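L-Ribose isomerase (Acinetobacter, PDB 4Q0P) interconverts aldose and ketose sugars, probably L-ribose and L-ribulose, at a metal-dependent active site in a cupin-type beta-barrel. Local coordinates at residues P116-R121 against D242-S247; R121-Y126 against M193-L198; S217-E222 against P235-M240. All blocks are in the same frame, centred on the assembly; numbering follows the deposited sequence.

Interaction 1: P116-R121 against D242-S247; sequences PHHHGR and DNDFVS. With CO (cobalt (II) ion), chain B; NCO (cobalt hexammine(III)), chain G; 0MK (beta-L-ribopyranose), chain C.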
loop_
_atom_site.group_PDB
_atom_site.type_symbol
_atom_site.label_atom_id
_atom_site.label_comp_id
_atom_site.label_asym_id
_atom_site.label_seq_id
_atom_site.Cartn_x
_atom_site.Cartn_y
_atom_site.Cartn_z
ATOM N N PRO A 116 -0.650 1.232 -30.993
ATOM C CA PRO A 116 -1.883 0.741 -31.618
ATOM C C PRO A 116 -1.769 -0.715 -32.025
ATOM O O PRO A 116 -0.803 -1.113 -32.675
ATOM C CB PRO A 116 -2.048 1.663 -32.822
ATOM C CG PRO A 116 -1.530 2.968 -32.296
ATOM C CD PRO A 116 -0.263 2.537 -31.564
ATOM N N HIS A 117 -2.757 -1.511 -31.636
ATOM C CA HIS A 117 -2.752 -2.924 -31.972
ATOM C C HIS A 117 -4.096 -3.543 -31.620
ATOM O O HIS A 117 -4.943 -2.893 -31.009
ATOM C CB HIS A 117 -1.650 -3.648 -31.187
ATOM C CG HIS A 117 -1.898 -3.703 -29.709
ATOM N ND1 HIS A 117 -1.750 -2.607 -28.884
ATOM C CD2 HIS A 117 -2.314 -4.715 -28.912
ATOM C CE1 HIS A 117 -2.066 -2.942 -27.646
ATOM N NE2 HIS A 117 -2.410 -4.216 -27.635
ATOM N N HIS A 118 -4.292 -4.794 -32.014
ATOM C CA HIS A 118 -5.517 -5.493 -31.676
ATOM C C HIS A 118 -5.234 -6.982 -31.580
ATOM O O HIS A 118 -4.209 -7.466 -32.059
ATOM C CB HIS A 118 -6.635 -5.206 -32.698
ATOM C CG HIS A 118 -6.586 -6.060 -33.927
ATOM N ND1 HIS A 118 -5.747 -5.798 -34.988
ATOM C CD2 HIS A 118 -7.283 -7.172 -34.264
ATOM C CE1 HIS A 118 -5.928 -6.711 -35.926
ATOM N NE2 HIS A 118 -6.854 -7.557 -35.511
ATOM N N HIS A 119 -6.136 -7.705 -30.939
ATOM C CA HIS A 119 -5.981 -9.139 -30.774
ATOM C C HIS A 119 -7.226 -9.807 -31.327
ATOM O O HIS A 119 -8.336 -9.303 -31.161
ATOM C CB HIS A 119 -5.847 -9.494 -29.292
ATOM C CG HIS A 119 -4.901 -8.609 -28.544
ATOM N ND1 HIS A 119 -3.533 -8.667 -28.712
ATOM C CD2 HIS A 119 -5.128 -7.618 -27.649
ATOM C CE1 HIS A 119 -2.959 -7.751 -27.954
ATOM N NE2 HIS A 119 -3.904 -7.100 -27.297
ATOM N N GLY A 120 -7.046 -10.942 -31.987
ATOM C CA GLY A 120 -8.197 -11.639 -32.516
ATOM C C GLY A 120 -8.832 -12.489 -31.432
ATOM O O GLY A 120 -10.043 -12.727 -31.446
ATOM N N ARG A 121 -8.020 -12.925 -30.468
ATOM C CA ARG A 121 -8.511 -13.795 -29.399
ATOM C C ARG A 121 -8.570 -13.188 -28.003
ATOM O O ARG A 121 -9.521 -13.427 -27.253
ATOM C CB ARG A 121 -7.648 -15.056 -29.349
ATOM C CG ARG A 121 -7.342 -15.628 -30.723
ATOM C CD ARG A 121 -6.313 -16.740 -30.649
ATOM N NE ARG A 121 -5.943 -17.246 -31.969
ATOM C CZ ARG A 121 -5.295 -16.539 -32.891
ATOM N NH1 ARG A 121 -4.937 -15.284 -32.643
ATOM N NH2 ARG A 121 -4.999 -17.089 -34.062
ATOM N N ASP A 242 -1.084 -13.543 -31.412
ATOM C CA ASP A 242 -2.347 -12.836 -31.239
ATOM C C ASP A 242 -2.183 -11.342 -30.950
ATOM O O ASP A 242 -3.118 -10.686 -30.480
ATOM C CB ASP A 242 -3.156 -13.517 -30.126
ATOM C CG ASP A 242 -4.568 -12.977 -30.009
ATOM O OD1 ASP A 242 -5.273 -12.884 -31.039
ATOM O OD2 ASP A 242 -4.982 -12.653 -28.876
ATOM N N ASN A 243 -0.999 -10.802 -31.222
ATOM C CA ASN A 243 -0.762 -9.376 -31.013
ATOM C C ASN A 243 -0.492 -8.727 -32.368
ATOM O O ASN A 243 0.625 -8.779 -32.876
ATOM C CB ASN A 243 0.427 -9.137 -30.079
ATOM C CG ASN A 243 0.229 -9.747 -28.704
ATOM O OD1 ASN A 243 -0.891 -9.832 -28.199
ATOM N ND2 ASN A 243 1.325 -10.161 -28.083
ATOM N N ASP A 244 -1.525 -8.120 -32.945
ATOM C CA ASP A 244 -1.420 -7.476 -34.253
ATOM C C ASP A 244 -1.238 -5.962 -34.127
ATOM O O ASP A 244 -2.194 -5.232 -33.856
ATOM C CB ASP A 244 -2.686 -7.765 -35.069
ATOM C CG ASP A 244 -2.537 -7.408 -36.540
ATOM O OD1 ASP A 244 -1.967 -6.339 -36.852
ATOM O OD2 ASP A 244 -3.010 -8.194 -37.387
ATOM N N PHE A 245 -0.014 -5.492 -34.330
ATOM C CA PHE A 245 0.259 -4.063 -34.239
ATOM C C PHE A 245 0.000 -3.375 -35.575
ATOM O O PHE A 245 0.327 -3.915 -36.633
ATOM C CB PHE A 245 1.703 -3.839 -33.774
ATOM C CG PHE A 245 1.924 -4.184 -32.326
ATOM C CD1 PHE A 245 1.630 -3.264 -31.327
ATOM C CD2 PHE A 245 2.363 -5.453 -31.959
ATOM C CE1 PHE A 245 1.762 -3.602 -29.978
ATOM C CE2 PHE A 245 2.498 -5.803 -30.614
ATOM C CZ PHE A 245 2.196 -4.876 -29.623
ATOM N N VAL A 246 -0.605 -2.189 -35.518
ATOM C CA VAL A 246 -0.919 -1.424 -36.719
ATOM C C VAL A 246 0.355 -1.063 -37.471
ATOM O O VAL A 246 0.413 -1.158 -38.695
ATOM C CB VAL A 246 -1.680 -0.125 -36.376
ATOM C CG1 VAL A 246 -2.005 0.643 -37.648
ATOM C CG2 VAL A 246 -2.957 -0.454 -35.625
ATOM N N SER A 247 1.377 -0.651 -36.728
ATOM C CA SER A 247 2.654 -0.277 -37.320
ATOM C C SER A 247 3.536 -1.510 -37.514
ATOM O O SER A 247 3.823 -2.234 -36.561
ATOM C CB SER A 247 3.361 0.733 -36.418
ATOM O OG SER A 247 4.598 1.124 -36.977
HETATM CO CO CO B . -3.754 -5.255 -26.124
HETATM CO CO NCO G . -0.053 -5.307 -40.303
HETATM N N1 NCO G . 0.164 -6.598 -39.054
HETATM N N2 NCO G . 1.155 -6.135 -41.365
HETATM N N3 NCO G . -1.264 -4.480 -39.238
HETATM N N4 NCO G . 1.278 -4.345 -39.541
HETATM N N5 NCO G . -1.382 -6.269 -41.063
HETATM N N6 NCO G . -0.269 -4.016 -41.552
HETATM C C1 0MK C . -1.741 -5.833 -23.684
HETATM C C2 0MK C . -1.082 -6.989 -22.937
HETATM C C3 0MK C . 0.347 -7.225 -23.441
HETATM C C4 0MK C . 0.431 -7.286 -24.978
HETATM C C5 0MK C . -0.343 -6.139 -25.639
HETATM O O1 0MK C . -1.037 -4.634 -23.408
HETATM O O2 0MK C . -1.860 -8.168 -23.095
HETATM O O3 0MK C . 0.841 -8.439 -22.892
HETATM O O4 0MK C . -0.054 -8.533 -25.446
HETATM O O5 0MK C . -1.683 -6.070 -25.108
HETATM O O HOH W 1 1.533 -0.310 -33.765
HETATM O O HOH W 2 -3.755 -4.029 -35.680
HETATM O O HOH W 3 -3.347 -3.638 -24.691
#

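Interaction 2: R121-Y126 against M193-L198; sequences RKTESY and MHRKHL. With CO (cobalt (II) ion), chain B; 0MK (beta-L-ribopyranose), chain C.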
loop_
_atom_site.group_PDB
_atom_site.type_symbol
_atom_site.label_atom_id
_atom_site.label_comp_id
_atom_site.label_asym_id
_atom_site.label_seq_id
_atom_site.Cartn_x
_atom_site.Cartn_y
_atom_site.Cartn_z
ATOM N N ARG A 121 -8.020 -12.925 -30.468
ATOM C CA ARG A 121 -8.511 -13.795 -29.399
ATOM C C ARG A 121 -8.570 -13.188 -28.003
ATOM O O ARG A 121 -9.521 -13.427 -27.253
ATOM C CB ARG A 121 -7.648 -15.056 -29.349
ATOM C CG ARG A 121 -7.342 -15.628 -30.723
ATOM C CD ARG A 121 -6.313 -16.740 -30.649
ATOM N NE ARG A 121 -5.943 -17.246 -31.969
ATOM C CZ ARG A 121 -5.295 -16.539 -32.891
ATOM N NH1 ARG A 121 -4.937 -15.284 -32.643
ATOM N NH2 ARG A 121 -4.999 -17.089 -34.062
ATOM N N LYS A 122 -7.563 -12.398 -27.655
ATOM C CA LYS A 122 -7.488 -11.812 -26.321
ATOM C C LYS A 122 -8.363 -10.612 -25.988
ATOM O O LYS A 122 -8.334 -9.585 -26.674
ATOM C CB LYS A 122 -6.034 -11.460 -25.998
ATOM C CG LYS A 122 -5.823 -10.942 -24.587
ATOM C CD LYS A 122 -4.345 -10.878 -24.238
ATOM C CE LYS A 122 -3.622 -9.865 -25.099
ATOM N NZ LYS A 122 -2.155 -9.906 -24.867
ATOM N N THR A 123 -9.145 -10.769 -24.924
ATOM C CA THR A 123 -9.998 -9.711 -24.392
ATOM C C THR A 123 -9.300 -9.307 -23.084
ATOM O O THR A 123 -8.945 -10.174 -22.275
ATOM C CB THR A 123 -11.430 -10.217 -24.104
ATOM O OG1 THR A 123 -12.141 -10.368 -25.342
ATOM C CG2 THR A 123 -12.177 -9.236 -23.222
ATOM N N GLU A 124 -9.094 -8.004 -22.895
ATOM C CA GLU A 124 -8.391 -7.473 -21.723
ATOM C C GLU A 124 -9.267 -6.600 -20.829
ATOM O O GLU A 124 -10.358 -6.178 -21.215
ATOM C CB GLU A 124 -7.195 -6.616 -22.167
ATOM C CG GLU A 124 -6.502 -7.077 -23.438
ATOM C CD GLU A 124 -5.475 -6.074 -23.975
ATOM O OE1 GLU A 124 -5.616 -4.850 -23.741
ATOM O OE2 GLU A 124 -4.530 -6.517 -24.656
ATOM N N SER A 125 -8.759 -6.319 -19.633
ATOM C CA SER A 125 -9.439 -5.460 -18.673
ATOM C C SER A 125 -8.328 -4.694 -17.967
ATOM O O SER A 125 -7.243 -5.237 -17.758
ATOM C CB SER A 125 -10.242 -6.281 -17.658
ATOM O OG SER A 125 -9.395 -6.962 -16.746
ATOM N N TYR A 126 -8.594 -3.435 -17.618
ATOM C CA TYR A 126 -7.593 -2.610 -16.952
ATOM C C TYR A 126 -8.004 -2.123 -15.579
ATOM O O TYR A 126 -9.166 -1.775 -15.338
ATOM C CB TYR A 126 -7.250 -1.367 -17.787
ATOM C CG TYR A 126 -7.043 -1.629 -19.256
ATOM C CD1 TYR A 126 -6.171 -2.622 -19.694
ATOM C CD2 TYR A 126 -7.736 -0.891 -20.212
ATOM C CE1 TYR A 126 -5.999 -2.879 -21.055
ATOM C CE2 TYR A 126 -7.574 -1.135 -21.572
ATOM C CZ TYR A 126 -6.711 -2.130 -21.987
ATOM O OH TYR A 126 -6.581 -2.393 -23.329
ATOM N N MET A 193 -11.527 -4.164 -22.639
ATOM C CA MET A 193 -11.157 -3.942 -24.031
ATOM C C MET A 193 -11.428 -5.274 -24.735
ATOM O O MET A 193 -10.621 -6.210 -24.656
ATOM C CB MET A 193 -9.676 -3.561 -24.162
ATOM C CG MET A 193 -9.231 -3.252 -25.603
ATOM S SD MET A 193 -10.180 -1.896 -26.408
ATOM C CE MET A 193 -9.803 -0.523 -25.344
ATOM N N HIS A 194 -12.584 -5.370 -25.392
ATOM C CA HIS A 194 -12.956 -6.594 -26.101
ATOM C C HIS A 194 -11.968 -6.914 -27.206
ATOM O O HIS A 194 -11.367 -6.013 -27.794
ATOM C CB HIS A 194 -14.352 -6.464 -26.722
ATOM C CG HIS A 194 -15.468 -6.468 -25.724
ATOM N ND1 HIS A 194 -15.726 -7.544 -24.901
ATOM C CD2 HIS A 194 -16.399 -5.533 -25.426
ATOM C CE1 HIS A 194 -16.770 -7.272 -24.139
ATOM N NE2 HIS A 194 -17.198 -6.059 -24.436
ATOM N N ARG A 195 -11.802 -8.206 -27.481
ATOM C CA ARG A 195 -10.912 -8.662 -28.541
ATOM C C ARG A 195 -11.430 -8.064 -29.856
ATOM O O ARG A 195 -12.588 -7.666 -29.937
ATOM C CB ARG A 195 -10.932 -10.192 -28.616
ATOM C CG ARG A 195 -12.328 -10.779 -28.788
ATOM C CD ARG A 195 -12.282 -12.283 -28.979
ATOM N NE ARG A 195 -12.014 -13.007 -27.738
ATOM C CZ ARG A 195 -12.935 -13.274 -26.817
ATOM N NH1 ARG A 195 -14.188 -12.874 -26.994
ATOM N NH2 ARG A 195 -12.605 -13.962 -25.729
ATOM N N LYS A 196 -10.564 -7.995 -30.863
ATOM C CA LYS A 196 -10.901 -7.449 -32.184
ATOM C C LYS A 196 -11.200 -5.947 -32.193
ATOM O O LYS A 196 -11.968 -5.452 -33.018
ATOM C CB LYS A 196 -12.063 -8.227 -32.814
ATOM C CG LYS A 196 -11.706 -9.667 -33.199
ATOM C CD LYS A 196 -12.906 -10.390 -33.793
ATOM C CE LYS A 196 -12.542 -11.778 -34.328
ATOM N NZ LYS A 196 -12.105 -12.727 -33.269
ATOM N N HIS A 197 -10.583 -5.226 -31.263
ATOM C CA HIS A 197 -10.733 -3.782 -31.189
ATOM C C HIS A 197 -9.346 -3.188 -31.157
ATOM O O HIS A 197 -8.495 -3.624 -30.377
ATOM C CB HIS A 197 -11.482 -3.360 -29.930
ATOM C CG HIS A 197 -12.970 -3.466 -30.048
ATOM N ND1 HIS A 197 -13.759 -2.414 -30.458
ATOM C CD2 HIS A 197 -13.809 -4.503 -29.819
ATOM C CE1 HIS A 197 -15.024 -2.797 -30.473
ATOM N NE2 HIS A 197 -15.081 -4.061 -30.090
ATOM N N LEU A 198 -9.111 -2.212 -32.023
ATOM C CA LEU A 198 -7.828 -1.540 -32.065
ATOM C C LEU A 198 -7.724 -0.725 -30.783
ATOM O O LEU A 198 -8.679 -0.055 -30.385
ATOM C CB LEU A 198 -7.756 -0.605 -33.277
ATOM C CG LEU A 198 -7.549 -1.242 -34.654
ATOM C CD1 LEU A 198 -7.742 -0.196 -35.754
ATOM C CD2 LEU A 198 -6.149 -1.844 -34.717
HETATM CO CO CO B . -3.754 -5.255 -26.124
HETATM C C1 0MK C . -1.741 -5.833 -23.684
HETATM C C2 0MK C . -1.082 -6.989 -22.937
HETATM C C3 0MK C . 0.347 -7.225 -23.441
HETATM C C4 0MK C . 0.431 -7.286 -24.978
HETATM C C5 0MK C . -0.343 -6.139 -25.639
HETATM O O1 0MK C . -1.037 -4.634 -23.408
HETATM O O2 0MK C . -1.860 -8.168 -23.095
HETATM O O3 0MK C . 0.841 -8.439 -22.892
HETATM O O4 0MK C . -0.054 -8.533 -25.446
HETATM O O5 0MK C . -1.683 -6.070 -25.108
HETATM O O HOH W 4 -8.534 -6.760 -26.700
HETATM O O HOH W 5 -14.817 -10.125 -25.438
HETATM O O HOH W 3 -3.347 -3.638 -24.691
#

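Interaction 3: S217-E222 against P235-M240; sequences STYSHE and PSWLGM. With 0MK (beta-L-ribopyranose), chain C.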
loop_
_atom_site.group_PDB
_atom_site.type_symbol
_atom_site.label_atom_id
_atom_site.label_comp_id
_atom_site.label_asym_id
_atom_site.label_seq_id
_atom_site.Cartn_x
_atom_site.Cartn_y
_atom_site.Cartn_z
ATOM N N SER A 217 -6.601 -10.442 -18.466
ATOM C CA SER A 217 -7.145 -10.774 -19.776
ATOM C C SER A 217 -7.148 -12.275 -19.997
ATOM O O SER A 217 -6.721 -13.043 -19.136
ATOM C CB SER A 217 -6.291 -10.123 -20.866
ATOM O OG SER A 217 -5.069 -10.826 -21.014
ATOM N N THR A 218 -7.645 -12.692 -21.157
ATOM C CA THR A 218 -7.653 -14.101 -21.499
ATOM C C THR A 218 -6.212 -14.422 -21.903
ATOM O O THR A 218 -5.364 -13.521 -21.943
ATOM C CB THR A 218 -8.643 -14.390 -22.657
ATOM O OG1 THR A 218 -8.384 -13.507 -23.756
ATOM C CG2 THR A 218 -10.075 -14.181 -22.183
ATOM N N TYR A 219 -5.933 -15.688 -22.198
ATOM C CA TYR A 219 -4.583 -16.119 -22.551
ATOM C C TYR A 219 -3.889 -15.209 -23.556
ATOM O O TYR A 219 -4.502 -14.732 -24.507
ATOM C CB TYR A 219 -4.615 -17.546 -23.102
ATOM C CG TYR A 219 -3.261 -18.212 -23.155
ATOM C CD1 TYR A 219 -2.704 -18.794 -22.012
ATOM C CD2 TYR A 219 -2.537 -18.277 -24.344
ATOM C CE1 TYR A 219 -1.461 -19.429 -22.053
ATOM C CE2 TYR A 219 -1.291 -18.911 -24.398
ATOM C CZ TYR A 219 -0.763 -19.484 -23.247
ATOM O OH TYR A 219 0.453 -20.124 -23.295
ATOM N N SER A 220 -2.595 -14.994 -23.349
ATOM C CA SER A 220 -1.811 -14.146 -24.230
ATOM C C SER A 220 -0.898 -15.001 -25.104
ATOM O O SER A 220 0.126 -15.507 -24.643
ATOM C CB SER A 220 -0.985 -13.157 -23.404
ATOM O OG SER A 220 -0.252 -12.277 -24.241
ATOM N N HIS A 221 -1.285 -15.167 -26.365
ATOM C CA HIS A 221 -0.519 -15.958 -27.326
ATOM C C HIS A 221 0.656 -15.144 -27.855
ATOM O O HIS A 221 0.478 -14.257 -28.689
ATOM C CB HIS A 221 -1.421 -16.375 -28.487
ATOM C CG HIS A 221 -2.615 -17.170 -28.067
ATOM N ND1 HIS A 221 -2.557 -18.522 -27.807
ATOM C CD2 HIS A 221 -3.895 -16.796 -27.825
ATOM C CE1 HIS A 221 -3.749 -18.947 -27.425
ATOM N NE2 HIS A 221 -4.578 -17.919 -27.427
ATOM N N GLU A 222 1.856 -15.451 -27.375
ATOM C CA GLU A 222 3.044 -14.726 -27.801
ATOM C C GLU A 222 4.271 -15.621 -27.928
ATOM O O GLU A 222 4.903 -15.970 -26.931
ATOM C CB GLU A 222 3.344 -13.591 -26.818
ATOM C CG GLU A 222 2.229 -12.568 -26.699
ATOM C CD GLU A 222 2.501 -11.514 -25.635
ATOM O OE1 GLU A 222 2.514 -11.863 -24.433
ATOM O OE2 GLU A 222 2.705 -10.337 -26.004
ATOM N N PRO A 235 -2.299 -28.396 -29.819
ATOM C CA PRO A 235 -1.503 -28.310 -31.048
ATOM C C PRO A 235 -1.507 -26.955 -31.761
ATOM O O PRO A 235 -0.446 -26.364 -31.979
ATOM C CB PRO A 235 -2.091 -29.424 -31.907
ATOM C CG PRO A 235 -2.410 -30.468 -30.882
ATOM C CD PRO A 235 -3.068 -29.656 -29.786
ATOM N N SER A 236 -2.694 -26.471 -32.117
ATOM C CA SER A 236 -2.828 -25.196 -32.820
ATOM C C SER A 236 -2.094 -24.030 -32.152
ATOM O O SER A 236 -1.468 -23.210 -32.826
ATOM C CB SER A 236 -4.313 -24.843 -32.988
ATOM O OG SER A 236 -4.962 -24.698 -31.735
ATOM N N TRP A 237 -2.170 -23.964 -30.827
ATOM C CA TRP A 237 -1.531 -22.898 -30.060
ATOM C C TRP A 237 -0.052 -22.693 -30.375
ATOM O O TRP A 237 0.456 -21.580 -30.267
ATOM C CB TRP A 237 -1.691 -23.174 -28.563
ATOM C CG TRP A 237 -3.105 -23.087 -28.067
ATOM C CD1 TRP A 237 -4.237 -23.462 -28.735
ATOM C CD2 TRP A 237 -3.530 -22.649 -26.773
ATOM N NE1 TRP A 237 -5.339 -23.289 -27.934
ATOM C CE2 TRP A 237 -4.933 -22.793 -26.723
ATOM C CE3 TRP A 237 -2.859 -22.156 -25.645
ATOM C CZ2 TRP A 237 -5.682 -22.458 -25.590
ATOM C CZ3 TRP A 237 -3.603 -21.824 -24.519
ATOM C CH2 TRP A 237 -5.000 -21.978 -24.500
ATOM N N LEU A 238 0.640 -23.762 -30.757
ATOM C CA LEU A 238 2.064 -23.663 -31.065
ATOM C C LEU A 238 2.345 -22.595 -32.122
ATOM O O LEU A 238 1.777 -22.624 -33.214
ATOM C CB LEU A 238 2.604 -25.014 -31.549
ATOM C CG LEU A 238 4.115 -25.074 -31.804
ATOM C CD1 LEU A 238 4.870 -24.818 -30.506
ATOM C CD2 LEU A 238 4.483 -26.435 -32.369
ATOM N N GLY A 239 3.221 -21.652 -31.785
ATOM C CA GLY A 239 3.568 -20.591 -32.714
ATOM C C GLY A 239 2.419 -19.655 -33.043
ATOM O O GLY A 239 2.503 -18.864 -33.984
ATOM N N MET A 240 1.342 -19.741 -32.270
ATOM C CA MET A 240 0.176 -18.894 -32.491
ATOM C C MET A 240 0.441 -17.479 -31.982
ATOM O O MET A 240 0.833 -17.288 -30.830
ATOM C CB MET A 240 -1.036 -19.481 -31.770
ATOM C CG MET A 240 -2.327 -18.717 -31.977
ATOM S SD MET A 240 -3.674 -19.474 -31.056
ATOM C CE MET A 240 -3.914 -20.987 -32.007
HETATM C C1 0MK C . -1.741 -5.833 -23.684
HETATM C C2 0MK C . -1.082 -6.989 -22.937
HETATM C C3 0MK C . 0.347 -7.225 -23.441
HETATM C C4 0MK C . 0.431 -7.286 -24.978
HETATM C C5 0MK C . -0.343 -6.139 -25.639
HETATM O O1 0MK C . -1.037 -4.634 -23.408
HETATM O O2 0MK C . -1.860 -8.168 -23.095
HETATM O O3 0MK C . 0.841 -8.439 -22.892
HETATM O O4 0MK C . -0.054 -8.533 -25.446
HETATM O O5 0MK C . -1.683 -6.070 -25.108
HETATM O O HOH W 6 -0.286 -20.175 -28.025
#

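Interaction 1: P116-R121 against D242-S247
Asp-242, the residue most deeply engaged here, drives its carboxylate into the turn at His-119 to Arg-121; CG trans to the backbone N (chi1 -172°) carries it to the Gly-120 and Arg-121 amides. Its OD1 takes the Arg-121 backbone N at 2.8 Å on the syn side and, from the same face of the carboxylate, Arg-121 NH1 at 2.9 Å in a salt bridge; Gly-120 N adds a weak bond. The guanidinium meets this oxygen with its edge and stands nearly perpendicular to the carboxylate plane, while its NE pairs with Glu-97. Asp-242 O accepts from His-119 ND1 at 2.7 Å, lying in the imidazole plane, which fixes the ring's rotation and leaves NE2 facing the cobalt ion. Residues 244-245 form an edge strand of a cupin-like barrel, antiparallel to 117-118: His-118 and Asp-244 are a hydrogen-bonded pair, His-117 and Phe-245 a non-hydrogen-bonded one. His-117 and Phe-245 share the face turned to the metal. His-117 is fixed at both nitrogens, ND1 on Pro-115 O and NE2 on cobalt at 2.3 Å; Glu-124 and His-199 complete the protein ligands. The Phe-245 ring lies beside His-117, CD1 3.3 Å from CB, with the ring planes 35° apart. On the other face, the His-118 ring runs alongside Asp-244, CE1 3.5 Å from CB. Asp-244 OD1 accepts from two ammines of a bound cobalt hexammine.

Interaction 2: R121-Y126 against M193-L198
Met-193 pairs with Glu-124 as an antiparallel hydrogen-bonded couple at the end of strand 191-193: Met-193 N gives to Glu-124 O at 2.7 Å and Glu-124 N returns to Met-193 O at 2.9 Å. With CG anti to the backbone N (chi1 -178°), the methionine lays CB and CG against the tip of Tyr-126, CB lying 3.4 Å from the phenol OH. That hydroxyl donates to Glu-124 OE1, approaching nearly along the carboxylate C-O axis, so the tyrosine is a second-shell partner of the metal ligand. At His-194 the chain leaves the strand; a water bridges His-194 ND1 and Thr-123 OG1. Arg-195 then turns its side chain toward 121-123. Its backbone N donates to Thr-123 OG1 at 3.1 Å, and the same oxygen sits over the centre of the guanidinium face, 3.4 Å from CZ. Bent at chi3 (75°), the arginine folds back over this hydroxyl and sends NE to Arg-121 O at 2.6 Å, a nearly straight bond that leaves from the guanidinium edge but reaches the carbonyl from above its plane. NH1 continues to the backbone oxygens of Ala-84 and Asp-86 of a second subunit, and Lys-196 NZ bonds Gly-120 O of its own chain and Gly-87 O of the second subunit. In the cupin-like fold this contact thus borders both the subunit interface and the metal site. Glu-124 OE2 binds cobalt at 2.1 Å, while its OE1 accepts from Tyr-126 and from a metal-bound water; this grip on both oxygens holds the carboxylate in a defined rotation beside the sugar.

Interaction 3: S217-E222 against P235-M240
An aromatic cluster of Tyr-219, His-221 and Trp-237, with Met-240 added, joins two parts of the long connection between strand 211-217 and strand 244-245; Glu-222, next to the cluster in sequence, approaches the ribose. Trp-237 brings CZ3 over the centre of the Tyr-219 ring face, 3.7 Å from CD2, with the two planes 47° apart. His-221 directs its edge at the indole face in a T-shaped contact: CE1 lies 3.8 Å from Trp-237 CD2 and the ring planes stand at 80°. Met-240, whose chain runs extended to SD, lies alongside His-221 and sets the sulfur over the imidazole, 3.6 Å from ND1. The imidazole thus has the Tyr-219 edge (CD2) over one face, toward the rim, and the Met-240 sulfur over the other. Trp-237 to Met-240 form a type II beta turn, Gly-239 taking its positive phi, closed by Met-240 N to Trp-237 O at 2.9 Å. A water donates to Trp-237 O at 2.7 Å and also bonds His-221 ND1 in the ring plane. His-221 NE2 pairs with Glu-97 O, and Glu-222 pairs with Arg-254 close to ribose O4. Both imidazole nitrogens are engaged while sulfur and aromatic carbon pack around the ring, so the contact probably rests mainly on dispersion and ring electrostatics, with a water bridge from His-221 ND1 to Trp-237 O.

From the N terminus, the chain first reaches strand 113-118 and the turn after it, which interaction 1 later joins to strand 244-245, closing a loop of 120 residues. The other two contacts lie within that loop, one after the other. Interaction 2 closes first, joining the loop before and start of strand 124-130 to the end of strand 191-193 and the loop after it; interaction 3 then closes a short loop of 12 residues between strands 211-217 and 244-245. Arg-121 belongs to interactions 1 and 2 and packs on Met-240 of interaction 3. A backbone hydrogen bond joins Thr-123 to Thr-218, another His-221 to Asp-242. Interactions 1 and 2 each pair strands within one sheet, and both sheets send ligands to the cobalt.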